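Local atomic coordinates of PROTEIN (hypothetical protein EF0366) (Enterococcus faecalis, PDB entry 1VPY), a protein that is of unknown function but belongs to the DUF72 family and adopts a TIM-barrel fold, with zinc ions bound in the crystal. Residues L176-E181 against V201-H206. Residues are numbered along the deposited sequence; the frame is centred on the assembly and turned at random.
Sequences LVIVDE and VLFRFH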
loop_
_atom_site.group_PDB
_atom_site.type_symbol
_atom_site.label_atom_id
_atom_site.label_comp_id
_atom_site.label_asym_id
_atom_site.label_seq_id
_atom_site.Cartn_x
_atom_site.Cartn_y
_atom_site.Cartn_z
ATOM N N LEU A 176 4.408 6.624 4.776
ATOM C CA LEU A 176 2.997 7.026 4.825
ATOM C C LEU A 176 2.411 7.048 3.422
ATOM O O LEU A 176 2.878 7.786 2.550
ATOM C CB LEU A 176 2.806 8.376 5.508
ATOM C CG LEU A 176 1.361 8.881 5.601
ATOM C CD1 LEU A 176 0.525 8.060 6.591
ATOM C CD2 LEU A 176 1.331 10.355 5.986
ATOM N N VAL A 177 1.387 6.229 3.218
ATOM C CA VAL A 177 0.820 6.029 1.892
ATOM C C VAL A 177 0.119 7.284 1.375
ATOM O O VAL A 177 -0.795 7.815 2.024
ATOM C CB VAL A 177 -0.109 4.801 1.859
ATOM C CG1 VAL A 177 -0.921 4.769 0.576
ATOM C CG2 VAL A 177 0.717 3.499 2.015
ATOM N N ILE A 178 0.575 7.778 0.224
ATOM C CA ILE A 178 -0.071 8.924 -0.406
ATOM C C ILE A 178 -1.293 8.431 -1.170
ATOM O O ILE A 178 -1.170 7.566 -2.048
ATOM C CB ILE A 178 0.875 9.693 -1.344
ATOM C CG1 ILE A 178 2.174 10.047 -0.606
ATOM C CG2 ILE A 178 0.169 10.950 -1.858
ATOM C CD1 ILE A 178 3.291 10.467 -1.487
ATOM N N VAL A 179 -2.467 8.968 -0.824
ATOM C CA VAL A 179 -3.721 8.437 -1.360
ATOM C C VAL A 179 -4.560 9.397 -2.203
ATOM O O VAL A 179 -4.802 10.541 -1.820
ATOM C CB VAL A 179 -4.620 7.829 -0.261
ATOM C CG1 VAL A 179 -3.964 6.605 0.333
ATOM C CG2 VAL A 179 -4.973 8.874 0.822
ATOM N N ASP A 180 -4.996 8.905 -3.359
ATOM C CA ASP A 180 -6.057 9.548 -4.116
ATOM C C ASP A 180 -7.294 8.695 -3.920
ATOM O O ASP A 180 -7.281 7.502 -4.221
ATOM C CB ASP A 180 -5.708 9.652 -5.600
ATOM C CG ASP A 180 -6.685 10.520 -6.355
ATOM O OD1 ASP A 180 -6.807 11.719 -6.009
ATOM O OD2 ASP A 180 -7.354 10.005 -7.278
ATOM N N GLU A 181 -8.350 9.299 -3.387
ATOM C CA GLU A 181 -9.557 8.558 -3.043
ATOM C C GLU A 181 -10.784 9.481 -2.937
ATOM O O GLU A 181 -10.636 10.703 -2.853
ATOM C CB GLU A 181 -9.332 7.752 -1.752
ATOM C CG GLU A 181 -9.071 8.591 -0.507
ATOM C CD GLU A 181 -8.842 7.744 0.728
ATOM O OE1 GLU A 181 -7.808 7.031 0.777
ATOM O OE2 GLU A 181 -9.692 7.794 1.647
ATOM N N VAL A 201 8.415 5.364 -1.200
ATOM C CA VAL A 201 7.121 6.021 -1.148
ATOM C C VAL A 201 6.123 5.139 -1.871
ATOM O O VAL A 201 6.415 4.610 -2.951
ATOM C CB VAL A 201 7.174 7.412 -1.814
ATOM C CG1 VAL A 201 5.780 7.958 -2.090
ATOM C CG2 VAL A 201 7.926 8.365 -0.935
ATOM N N LEU A 202 4.951 4.968 -1.268
ATOM C CA LEU A 202 3.871 4.245 -1.912
ATOM C C LEU A 202 2.668 5.153 -2.133
ATOM O O LEU A 202 2.169 5.798 -1.194
ATOM C CB LEU A 202 3.477 2.995 -1.109
ATOM C CG LEU A 202 2.383 2.085 -1.687
ATOM C CD1 LEU A 202 2.814 1.432 -3.000
ATOM C CD2 LEU A 202 1.972 1.038 -0.684
ATOM N N PHE A 203 2.231 5.190 -3.392
ATOM C CA PHE A 203 0.982 5.818 -3.811
ATOM C C PHE A 203 -0.064 4.742 -3.962
ATOM O O PHE A 203 0.246 3.641 -4.417
ATOM C CB PHE A 203 1.151 6.452 -5.190
ATOM C CG PHE A 203 1.841 7.781 -5.178
ATOM C CD1 PHE A 203 1.109 8.953 -4.983
ATOM C CD2 PHE A 203 3.213 7.866 -5.385
ATOM C CE1 PHE A 203 1.736 10.186 -4.980
ATOM C CE2 PHE A 203 3.851 9.093 -5.385
ATOM C CZ PHE A 203 3.112 10.258 -5.187
ATOM N N ARG A 204 -1.307 5.058 -3.615
ATOM C CA ARG A 204 -2.430 4.188 -3.950
ATOM C C ARG A 204 -3.586 5.034 -4.455
ATOM O O ARG A 204 -4.068 5.942 -3.756
ATOM C CB ARG A 204 -2.872 3.345 -2.752
ATOM C CG ARG A 204 -1.867 2.271 -2.326
ATOM C CD ARG A 204 -2.423 1.428 -1.191
ATOM N NE ARG A 204 -3.223 0.311 -1.676
ATOM C CZ ARG A 204 -4.351 -0.119 -1.119
ATOM N NH1 ARG A 204 -4.865 0.482 -0.049
ATOM N NH2 ARG A 204 -4.979 -1.149 -1.651
ATOM N N PHE A 205 -4.018 4.740 -5.679
ATOM C CA PHE A 205 -5.106 5.468 -6.292
ATOM C C PHE A 205 -6.348 4.603 -6.252
ATOM O O PHE A 205 -6.397 3.528 -6.859
ATOM C CB PHE A 205 -4.763 5.863 -7.726
ATOM C CG PHE A 205 -3.444 6.582 -7.871
ATOM C CD1 PHE A 205 -3.057 7.564 -6.962
ATOM C CD2 PHE A 205 -2.598 6.288 -8.935
ATOM C CE1 PHE A 205 -1.835 8.228 -7.098
ATOM C CE2 PHE A 205 -1.383 6.947 -9.087
ATOM C CZ PHE A 205 -0.997 7.916 -8.168
ATOM N N HIS A 206 -7.346 5.080 -5.520
ATOM C CA HIS A 206 -8.579 4.339 -5.302
ATOM C C HIS A 206 -9.698 4.771 -6.243
ATOM O O HIS A 206 -10.774 4.172 -6.234
ATOM C CB HIS A 206 -9.042 4.513 -3.853
ATOM C CG HIS A 206 -8.092 3.948 -2.844
ATOM N ND1 HIS A 206 -7.894 2.593 -2.686
ATOM C CD2 HIS A 206 -7.276 4.555 -1.949
ATOM C CE1 HIS A 206 -7.001 2.389 -1.732
ATOM N NE2 HIS A 206 -6.610 3.563 -1.271
HETATM O O HOH W 1 4.501 6.253 1.019
#
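Ile-178 and Phe-203 lie side by side on the outer wall of a TIM barrel, where strands 175-180 and 201-205, sixth and seventh of eight, run parallel. The CD1 methyl of Ile-178 sits over one face of the Phe-203 ring, 4.0 Å from its centroid, a CH-pi contact. That methyl also meets Val-201 CG1 at 3.6 Å, while Ile-178 CG2 touches Phe-203 CE1. Met-244 of helix 231-245 covers both Ile-178 and Phe-203. Further along this face, Asp-180 presents CB to Phe-205 CD1 and sends its carboxylate to Arg-208 and Tyr-229.

On the inner face, Val-177, Leu-202 and Arg-204 come together, with Leu-118 of strand 114-120 touching Val-177 and Arg-204. Val-177 CG2 rests against Leu-202 CD2, and Val-177 CG1 packs on Arg-204 CG. Bent at chi3 (87°), Arg-204 carries its guanidinium away from strand 175-180 to salt bridges with Glu-150 and Glu-46; His-206 CE1 lies over one face of that group, toward its rim, while His-206 ND1 bonds to Asn-256 and NE2 to Glu-150.

Four backbone hydrogen bonds fix the register. At the N-terminal end a water spans Leu-176 O and Leu-202 N; at the C-terminal end His-206 N donates to Asp-180 O at 2.7 Å.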